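Local coordinates for protein small COPII coat GTPase SAR1 (Encephalitozoon cuniculi, PDB 6VS4) that binds guanosine-5'-diphosphate in the nucleotide pocket of a small P-loop GTPase fold of the ADP-ribosylation factor family, at residues A[76-79]-A[84-87]; A[114-119]-A[162-167]; A[183-188]-A[209-214]. One frame throughout, in Å; residues are numbered along the deposited sequence.

Contact 1: residues A[76-79]-A[84-87]; sequences SYIE and KAQV
Y77 and Q86 both carry CG anti to the backbone N (chi1 -179° and -177°), and a bend at the second torsion of Q86 turns its amide toward CD1 of the tyrosine ring. The two side chains cross at about a right angle, with OE1 of Q86 3.4 Å from CD1 of Y77, and the amide and ring planes differ by only 25°. At the far end of the same ring, OH of Y77 lies beside the aliphatic stem of K84, 3.6 Å from its CB. This hydroxyl donates to OE2 of E79 at 2.9 Å, meeting the carboxylate from above its plane.

Beneath these side chains, four main-chain bonds fasten two antiparallel strands. S76 and V87 form one hydrogen-bonded pair, N of V87 lying 2.8 Å from O of S76; I78 and A85 form the other, with N of A85 3.0 Å from O of I78. On the face opposite Y77, CG2 of I78 approaches CB of A85 at 4.1 Å, while I78 and V87 also pack on V56 of helix 52-59. The side chain of V87 lies about 5 Å from the bound magnesium ion.

This hairpin corresponds to the interswitch of Arf-family GTPases. Backbone bonds fix its register, and its two faces differ in chemistry: a largely apolar one, through I78 and V87, rests on the helix that follows the probable P-loop, whereas on the other the tyrosine hydroxyl is anchored within its own strand by the glutamate, with Q86 and K84 alongside the ring.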
loop_
_atom_site.group_PDB
_atom_site.type_symbol
_atom_site.label_atom_id
_atom_site.label_comp_id
_atom_site.label_asym_id
_atom_site.label_seq_id
_atom_site.Cartn_x
_atom_site.Cartn_y
_atom_site.Cartn_z
ATOM N N SER A 76 -27.456 17.132 -17.533
ATOM C CA SER A 76 -26.375 16.190 -17.763
ATOM C C SER A 76 -26.970 14.794 -17.730
ATOM O O SER A 76 -27.994 14.560 -17.080
ATOM C CB SER A 76 -25.266 16.310 -16.709
ATOM O OG SER A 76 -24.616 17.561 -16.797
ATOM N N TYR A 77 -26.321 13.865 -18.431
ATOM C CA TYR A 77 -26.780 12.485 -18.454
ATOM C C TYR A 77 -25.590 11.550 -18.624
ATOM O O TYR A 77 -24.772 11.737 -19.533
ATOM C CB TYR A 77 -27.809 12.264 -19.575
ATOM C CG TYR A 77 -28.343 10.851 -19.626
ATOM C CD1 TYR A 77 -29.281 10.408 -18.700
ATOM C CD2 TYR A 77 -27.889 9.951 -20.581
ATOM C CE1 TYR A 77 -29.760 9.112 -18.729
ATOM C CE2 TYR A 77 -28.361 8.649 -20.619
ATOM C CZ TYR A 77 -29.296 8.236 -19.691
ATOM O OH TYR A 77 -29.772 6.947 -19.724
ATOM N N ILE A 78 -25.503 10.547 -17.753
ATOM C CA ILE A 78 -24.465 9.525 -17.852
ATOM C C ILE A 78 -25.022 8.212 -17.319
ATOM O O ILE A 78 -25.733 8.184 -16.309
ATOM C CB ILE A 78 -23.186 9.940 -17.093
ATOM C CG1 ILE A 78 -22.106 8.859 -17.225
ATOM C CG2 ILE A 78 -23.501 10.195 -15.633
ATOM C CD1 ILE A 78 -20.819 9.203 -16.525
ATOM N N GLU A 79 -24.706 7.124 -18.008
ATOM C CA GLU A 79 -25.101 5.790 -17.581
ATOM C C GLU A 79 -23.952 5.165 -16.803
ATOM O O GLU A 79 -22.878 4.922 -17.363
ATOM C CB GLU A 79 -25.469 4.921 -18.779
ATOM C CG GLU A 79 -26.527 5.555 -19.651
ATOM C CD GLU A 79 -27.371 4.540 -20.371
ATOM O OE1 GLU A 79 -27.200 3.330 -20.108
ATOM O OE2 GLU A 79 -28.206 4.957 -21.203
ATOM N N LYS A 84 -29.034 5.151 -14.363
ATOM C CA LYS A 84 -29.199 6.143 -15.422
ATOM C C LYS A 84 -29.335 7.489 -14.727
ATOM O O LYS A 84 -30.415 7.866 -14.263
ATOM C CB LYS A 84 -30.380 5.800 -16.327
ATOM C CG LYS A 84 -30.210 4.431 -17.030
ATOM C CD LYS A 84 -31.345 4.088 -18.006
ATOM C CE LYS A 84 -32.641 3.711 -17.299
ATOM N NZ LYS A 84 -33.786 3.542 -18.248
ATOM N N ALA A 85 -28.223 8.210 -14.638
ATOM C CA ALA A 85 -28.149 9.415 -13.827
ATOM C C ALA A 85 -28.479 10.613 -14.704
ATOM O O ALA A 85 -27.752 10.914 -15.656
ATOM C CB ALA A 85 -26.769 9.572 -13.191
ATOM N N GLN A 86 -29.590 11.275 -14.393
ATOM C CA GLN A 86 -30.017 12.491 -15.071
ATOM C C GLN A 86 -29.825 13.647 -14.094
ATOM O O GLN A 86 -30.459 13.679 -13.034
ATOM C CB GLN A 86 -31.474 12.374 -15.513
ATOM C CG GLN A 86 -32.010 13.568 -16.289
ATOM C CD GLN A 86 -31.633 13.526 -17.762
ATOM O OE1 GLN A 86 -31.917 12.549 -18.462
ATOM N NE2 GLN A 86 -30.984 14.585 -18.237
ATOM N N VAL A 87 -28.947 14.586 -14.442
ATOM C CA VAL A 87 -28.629 15.720 -13.581
ATOM C C VAL A 87 -29.319 16.960 -14.130
ATOM O O VAL A 87 -29.244 17.234 -15.332
ATOM C CB VAL A 87 -27.111 15.933 -13.492
ATOM C CG1 VAL A 87 -26.784 16.933 -12.397
ATOM C CG2 VAL A 87 -26.401 14.612 -13.265
#

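Contact 2: residues A[114-119]-A[162-167]; sequences VDVHDV and YQWKSW
A water molecule joins V116 to W164. It accepts from NE1 of W164 at 2.8 Å and donates to the carbonyl O of V116 at 2.9 Å, lying in the plane of the indole at its edge. The tryptophan side chain leaves helix 162-172 with CG anti to the backbone N (chi1 180°), which carries the ring across to the loop. There CG2 of V116 meets the same indole edge, 3.7 Å from CZ2 of W164. One edge thus serves both an apolar and a polar partner, and the water satisfies the indole N-H.

Three residues, nearly a turn, further on, W167 makes a second, purely apolar approach: its CH2 touches CG1 of V119 at 3.6 Å, again edge-on and with the side chains nearly perpendicular. The loop that presents both valines is pinned by OD1 of D115, which accepts from N of H117 at 2.8 Å. W164 also packs against I148 and meets the ring of H153.

The other carboxylate oxygen of D115 pairs with K147, and V116 bonds through its backbone to N146. The sequence around N146 and K147 fits the guanine-recognition NKxD motif of small GTPases; contact 2 joins helix 162-172 to an Asx turn at the end of strand 109-115 beside that motif.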
loop_
_atom_site.group_PDB
_atom_site.type_symbol
_atom_site.label_atom_id
_atom_site.label_comp_id
_atom_site.label_asym_id
_atom_site.label_seq_id
_atom_site.Cartn_x
_atom_site.Cartn_y
_atom_site.Cartn_z
ATOM N N VAL A 114 -28.507 20.008 -1.434
ATOM C CA VAL A 114 -28.578 21.374 -0.929
ATOM C C VAL A 114 -27.204 21.795 -0.418
ATOM O O VAL A 114 -26.543 21.040 0.303
ATOM C CB VAL A 114 -29.629 21.507 0.194
ATOM C CG1 VAL A 114 -29.634 22.931 0.780
ATOM C CG2 VAL A 114 -31.004 21.120 -0.304
ATOM N N ASP A 115 -26.792 23.014 -0.768
ATOM C CA ASP A 115 -25.598 23.634 -0.194
ATOM C C ASP A 115 -26.005 24.325 1.109
ATOM O O ASP A 115 -26.632 25.387 1.087
ATOM C CB ASP A 115 -24.987 24.621 -1.188
ATOM C CG ASP A 115 -23.706 25.290 -0.670
ATOM O OD1 ASP A 115 -23.390 25.181 0.535
ATOM O OD2 ASP A 115 -23.017 25.949 -1.482
ATOM N N VAL A 116 -25.627 23.734 2.245
ATOM C CA VAL A 116 -26.030 24.272 3.538
ATOM C C VAL A 116 -25.324 25.582 3.851
ATOM O O VAL A 116 -25.764 26.325 4.735
ATOM C CB VAL A 116 -25.775 23.250 4.662
ATOM C CG1 VAL A 116 -26.437 21.926 4.336
ATOM C CG2 VAL A 116 -24.273 23.056 4.885
ATOM N N HIS A 117 -24.248 25.901 3.134
ATOM C CA HIS A 117 -23.518 27.131 3.408
ATOM C C HIS A 117 -24.165 28.335 2.728
ATOM O O HIS A 117 -24.161 29.442 3.280
ATOM C CB HIS A 117 -22.064 26.977 2.968
ATOM C CG HIS A 117 -21.165 28.054 3.483
ATOM N ND1 HIS A 117 -21.155 28.442 4.804
ATOM C CD2 HIS A 117 -20.252 28.831 2.856
ATOM C CE1 HIS A 117 -20.270 29.407 4.970
ATOM N NE2 HIS A 117 -19.709 29.662 3.803
ATOM N N ASP A 118 -24.711 28.143 1.524
ATOM C CA ASP A 118 -25.322 29.226 0.748
ATOM C C ASP A 118 -26.708 29.559 1.311
ATOM O O ASP A 118 -27.751 29.274 0.717
ATOM C CB ASP A 118 -25.394 28.839 -0.724
ATOM C CG ASP A 118 -25.340 30.039 -1.650
ATOM O OD1 ASP A 118 -24.688 29.941 -2.712
ATOM O OD2 ASP A 118 -25.903 31.097 -1.296
ATOM N N VAL A 119 -26.705 30.199 2.484
ATOM C CA VAL A 119 -27.967 30.454 3.177
ATOM C C VAL A 119 -28.828 31.469 2.435
ATOM O O VAL A 119 -30.060 31.375 2.464
ATOM C CB VAL A 119 -27.704 30.905 4.626
ATOM C CG1 VAL A 119 -26.963 29.808 5.391
ATOM C CG2 VAL A 119 -26.924 32.203 4.647
ATOM N N TYR A 162 -28.974 19.406 16.694
ATOM C CA TYR A 162 -30.415 19.368 16.453
ATOM C C TYR A 162 -30.989 20.753 16.172
ATOM O O TYR A 162 -31.966 20.868 15.422
ATOM C CB TYR A 162 -31.142 18.696 17.622
ATOM C CG TYR A 162 -31.065 19.402 18.955
ATOM C CD1 TYR A 162 -31.984 20.390 19.290
ATOM C CD2 TYR A 162 -30.101 19.055 19.898
ATOM C CE1 TYR A 162 -31.935 21.033 20.514
ATOM C CE2 TYR A 162 -30.044 19.698 21.133
ATOM C CZ TYR A 162 -30.966 20.685 21.432
ATOM O OH TYR A 162 -30.931 21.335 22.646
ATOM N N GLN A 163 -30.404 21.809 16.749
ATOM C CA GLN A 163 -30.852 23.162 16.425
ATOM C C GLN A 163 -30.654 23.467 14.942
ATOM O O GLN A 163 -31.577 23.922 14.259
ATOM C CB GLN A 163 -30.101 24.196 17.271
ATOM C CG GLN A 163 -30.366 24.143 18.763
ATOM C CD GLN A 163 -29.662 25.261 19.525
ATOM O OE1 GLN A 163 -30.027 26.429 19.407
ATOM N NE2 GLN A 163 -28.652 24.904 20.316
ATOM N N TRP A 164 -29.464 23.174 14.419
ATOM C CA TRP A 164 -29.147 23.507 13.034
ATOM C C TRP A 164 -29.939 22.641 12.063
ATOM O O TRP A 164 -30.358 23.114 11.001
ATOM C CB TRP A 164 -27.641 23.365 12.826
ATOM C CG TRP A 164 -27.091 23.659 11.459
ATOM C CD1 TRP A 164 -27.049 24.870 10.825
ATOM C CD2 TRP A 164 -26.450 22.726 10.580
ATOM N NE1 TRP A 164 -26.438 24.744 9.596
ATOM C CE2 TRP A 164 -26.063 23.437 9.423
ATOM C CE3 TRP A 164 -26.183 21.357 10.651
ATOM C CZ2 TRP A 164 -25.417 22.825 8.359
ATOM C CZ3 TRP A 164 -25.537 20.751 9.592
ATOM C CH2 TRP A 164 -25.163 21.484 8.461
ATOM N N LYS A 165 -30.163 21.372 12.411
ATOM C CA LYS A 165 -30.994 20.524 11.563
ATOM C C LYS A 165 -32.419 21.066 11.476
ATOM O O LYS A 165 -33.010 21.104 10.391
ATOM C CB LYS A 165 -30.975 19.090 12.087
ATOM C CG LYS A 165 -29.637 18.387 11.863
ATOM C CD LYS A 165 -29.456 17.181 12.779
ATOM C CE LYS A 165 -30.563 16.168 12.629
ATOM N NZ LYS A 165 -30.540 15.213 13.767
ATOM N N SER A 166 -32.970 21.535 12.599
ATOM C CA SER A 166 -34.301 22.128 12.565
ATOM C C SER A 166 -34.323 23.396 11.720
ATOM O O SER A 166 -35.247 23.603 10.929
ATOM C CB SER A 166 -34.782 22.435 13.983
ATOM O OG SER A 166 -35.260 21.270 14.628
ATOM N N TRP A 167 -33.297 24.240 11.852
ATOM C CA TRP A 167 -33.254 25.490 11.096
ATOM C C TRP A 167 -33.133 25.234 9.597
ATOM O O TRP A 167 -33.750 25.941 8.791
ATOM C CB TRP A 167 -32.099 26.357 11.592
ATOM C CG TRP A 167 -31.937 27.657 10.871
ATOM C CD1 TRP A 167 -32.722 28.777 10.992
ATOM C CD2 TRP A 167 -30.932 27.976 9.903
ATOM N NE1 TRP A 167 -32.255 29.774 10.170
ATOM C CE2 TRP A 167 -31.156 29.310 9.493
ATOM C CE3 TRP A 167 -29.853 27.267 9.354
ATOM C CZ2 TRP A 167 -30.346 29.944 8.550
ATOM C CZ3 TRP A 167 -29.050 27.897 8.416
ATOM C CH2 TRP A 167 -29.305 29.221 8.020
HETATM O O HOH W 1 -25.752 26.551 7.578
#

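Contact 3: residues A[183-188]-A[209-214]; sequences GQVVKI and FKWLEA
In this P-loop GTPase fold, the C-terminal helix 204-223 packs against edge strand 186-190 of the central sheet and the residue leading into it, V185, and W211 supplies the helix side of the contact. Its CG stands anti to the backbone N (chi1 178°), sending the indole from the helix towards the strand. K187 lies over one face of that indole. CB of K187 makes a CH-pi contact 3.6 Å from the centroid of the six-membered ring of W211, only 13° off the ring normal. Because the lysine chain is extended beyond CG, it continues over the indole to the pyrrole part, where CD of K187 sits 3.5 Å from NE1 of W211, while NZ goes on to a long, weak ion pair with E178.

V185 also directs its side chain to the helix, whereas V186 between them points the other way and packs on Y129 of helix 122-135. The alternation sends neighbouring side chains to opposite faces of the sheet, with helix 204-223 on one and helix 122-135 on the other. W211 additionally touches V142 of the adjacent strand 141-146, which widens its footing on the sheet. No hydrogen bond crosses between 183-188 and 209-214; the join is apolar. Near the outer corner of the benzene ring CG2 of V185 rests 3.6 Å from CH2 of W211.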
loop_
_atom_site.group_PDB
_atom_site.type_symbol
_atom_site.label_atom_id
_atom_site.label_comp_id
_atom_site.label_asym_id
_atom_site.label_seq_id
_atom_site.Cartn_x
_atom_site.Cartn_y
_atom_site.Cartn_z
ATOM N N GLY A 183 -46.996 6.896 2.525
ATOM C CA GLY A 183 -46.943 7.500 1.206
ATOM C C GLY A 183 -45.515 7.664 0.704
ATOM O O GLY A 183 -44.653 6.805 0.943
ATOM N N GLN A 184 -45.281 8.761 -0.011
ATOM C CA GLN A 184 -43.957 9.065 -0.534
ATOM C C GLN A 184 -42.966 9.292 0.605
ATOM O O GLN A 184 -43.306 9.887 1.631
ATOM C CB GLN A 184 -44.029 10.303 -1.427
ATOM C CG GLN A 184 -42.778 10.574 -2.238
ATOM C CD GLN A 184 -42.859 11.878 -2.998
ATOM O OE1 GLN A 184 -43.566 12.799 -2.597
ATOM N NE2 GLN A 184 -42.155 11.953 -4.119
ATOM N N VAL A 185 -41.730 8.820 0.424
ATOM C CA VAL A 185 -40.728 8.869 1.482
ATOM C C VAL A 185 -39.671 9.923 1.164
ATOM O O VAL A 185 -39.322 10.163 0.001
ATOM C CB VAL A 185 -40.071 7.491 1.721
ATOM C CG1 VAL A 185 -41.080 6.528 2.315
ATOM C CG2 VAL A 185 -39.487 6.933 0.444
ATOM N N VAL A 186 -39.170 10.560 2.224
ATOM C CA VAL A 186 -38.111 11.565 2.158
ATOM C C VAL A 186 -37.171 11.316 3.334
ATOM O O VAL A 186 -37.631 11.158 4.469
ATOM C CB VAL A 186 -38.685 13.002 2.215
ATOM C CG1 VAL A 186 -37.574 14.047 2.246
ATOM C CG2 VAL A 186 -39.633 13.278 1.044
ATOM N N LYS A 187 -35.861 11.283 3.079
ATOM C CA LYS A 187 -34.898 11.138 4.164
ATOM C C LYS A 187 -33.698 12.044 3.927
ATOM O O LYS A 187 -33.135 12.067 2.828
ATOM C CB LYS A 187 -34.437 9.683 4.328
ATOM C CG LYS A 187 -33.700 9.464 5.645
ATOM C CD LYS A 187 -33.496 8.002 5.978
ATOM C CE LYS A 187 -32.696 7.869 7.270
ATOM N NZ LYS A 187 -32.746 6.491 7.829
ATOM N N ILE A 188 -33.293 12.757 4.978
ATOM C CA ILE A 188 -32.248 13.774 4.906
ATOM C C ILE A 188 -30.937 13.189 5.408
ATOM O O ILE A 188 -30.892 12.559 6.472
ATOM C CB ILE A 188 -32.643 15.019 5.720
ATOM C CG1 ILE A 188 -33.939 15.619 5.177
ATOM C CG2 ILE A 188 -31.545 16.069 5.694
ATOM C CD1 ILE A 188 -34.528 16.683 6.088
ATOM N N PHE A 209 -27.598 6.185 -0.568
ATOM C CA PHE A 209 -27.920 5.392 -1.751
ATOM C C PHE A 209 -28.518 4.038 -1.381
ATOM O O PHE A 209 -29.403 3.539 -2.083
ATOM C CB PHE A 209 -26.682 5.215 -2.623
ATOM C CG PHE A 209 -26.368 6.414 -3.458
ATOM C CD1 PHE A 209 -27.033 6.630 -4.653
ATOM C CD2 PHE A 209 -25.412 7.330 -3.049
ATOM C CE1 PHE A 209 -26.743 7.736 -5.432
ATOM C CE2 PHE A 209 -25.118 8.435 -3.822
ATOM C CZ PHE A 209 -25.786 8.640 -5.017
ATOM N N LYS A 210 -28.050 3.423 -0.289
ATOM C CA LYS A 210 -28.651 2.158 0.129
ATOM C C LYS A 210 -30.094 2.362 0.579
ATOM O O LYS A 210 -30.963 1.532 0.290
ATOM C CB LYS A 210 -27.815 1.495 1.228
ATOM N N TRP A 211 -30.378 3.473 1.265
ATOM C CA TRP A 211 -31.761 3.764 1.638
ATOM C C TRP A 211 -32.619 4.003 0.401
ATOM O O TRP A 211 -33.727 3.466 0.291
ATOM C CB TRP A 211 -31.813 4.978 2.570
ATOM C CG TRP A 211 -33.206 5.377 2.976
ATOM C CD1 TRP A 211 -33.899 4.936 4.066
ATOM C CD2 TRP A 211 -34.071 6.302 2.299
ATOM N NE1 TRP A 211 -35.137 5.528 4.112
ATOM C CE2 TRP A 211 -35.271 6.368 3.038
ATOM C CE3 TRP A 211 -33.948 7.079 1.143
ATOM C CZ2 TRP A 211 -36.341 7.178 2.658
ATOM C CZ3 TRP A 211 -35.014 7.879 0.765
ATOM C CH2 TRP A 211 -36.192 7.925 1.523
ATOM N N LEU A 212 -32.106 4.772 -0.560
ATOM C CA LEU A 212 -32.869 5.038 -1.775
ATOM C C LEU A 212 -33.158 3.750 -2.530
ATOM O O LEU A 212 -34.291 3.525 -2.979
ATOM C CB LEU A 212 -32.109 6.022 -2.663
ATOM C CG LEU A 212 -32.738 6.434 -3.990
ATOM C CD1 LEU A 212 -33.955 7.325 -3.763
ATOM C CD2 LEU A 212 -31.703 7.148 -4.849
ATOM N N GLU A 213 -32.155 2.874 -2.653
ATOM C CA GLU A 213 -32.358 1.609 -3.355
ATOM C C GLU A 213 -33.394 0.744 -2.652
ATOM O O GLU A 213 -34.265 0.151 -3.300
ATOM C CB GLU A 213 -31.035 0.850 -3.470
ATOM C CG GLU A 213 -30.962 -0.078 -4.675
ATOM C CD GLU A 213 -31.781 -1.347 -4.504
ATOM O OE1 GLU A 213 -32.257 -1.893 -5.525
ATOM O OE2 GLU A 213 -31.963 -1.793 -3.349
ATOM N N ALA A 214 -33.324 0.667 -1.321
ATOM C CA ALA A 214 -34.303 -0.129 -0.588
ATOM C C ALA A 214 -35.712 0.417 -0.787
ATOM O O ALA A 214 -36.676 -0.351 -0.890
ATOM C CB ALA A 214 -33.939 -0.163 0.895
#

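How the contacts relate
From the N terminus, contact 1 comes first and closes a short hairpin, with four residues between its segments. Contact 2 then closes a loop with 42 intervening residues, bringing helix 162-172 back to the end of strand 109-115. Contact 3 closes the last, 20-residue loop, between strand 186-190 and the C-terminal helix. The three follow in series, and none nests in or crosses another. All reach the same mixed sheet: contact 1 within its antiparallel part, contact 3 at the outermost strand 186-190, and contact 2 at the end of a strand between them. Contacts 1 and 2 lie on opposite sides of the chain's centre, their centres about 27 Å apart.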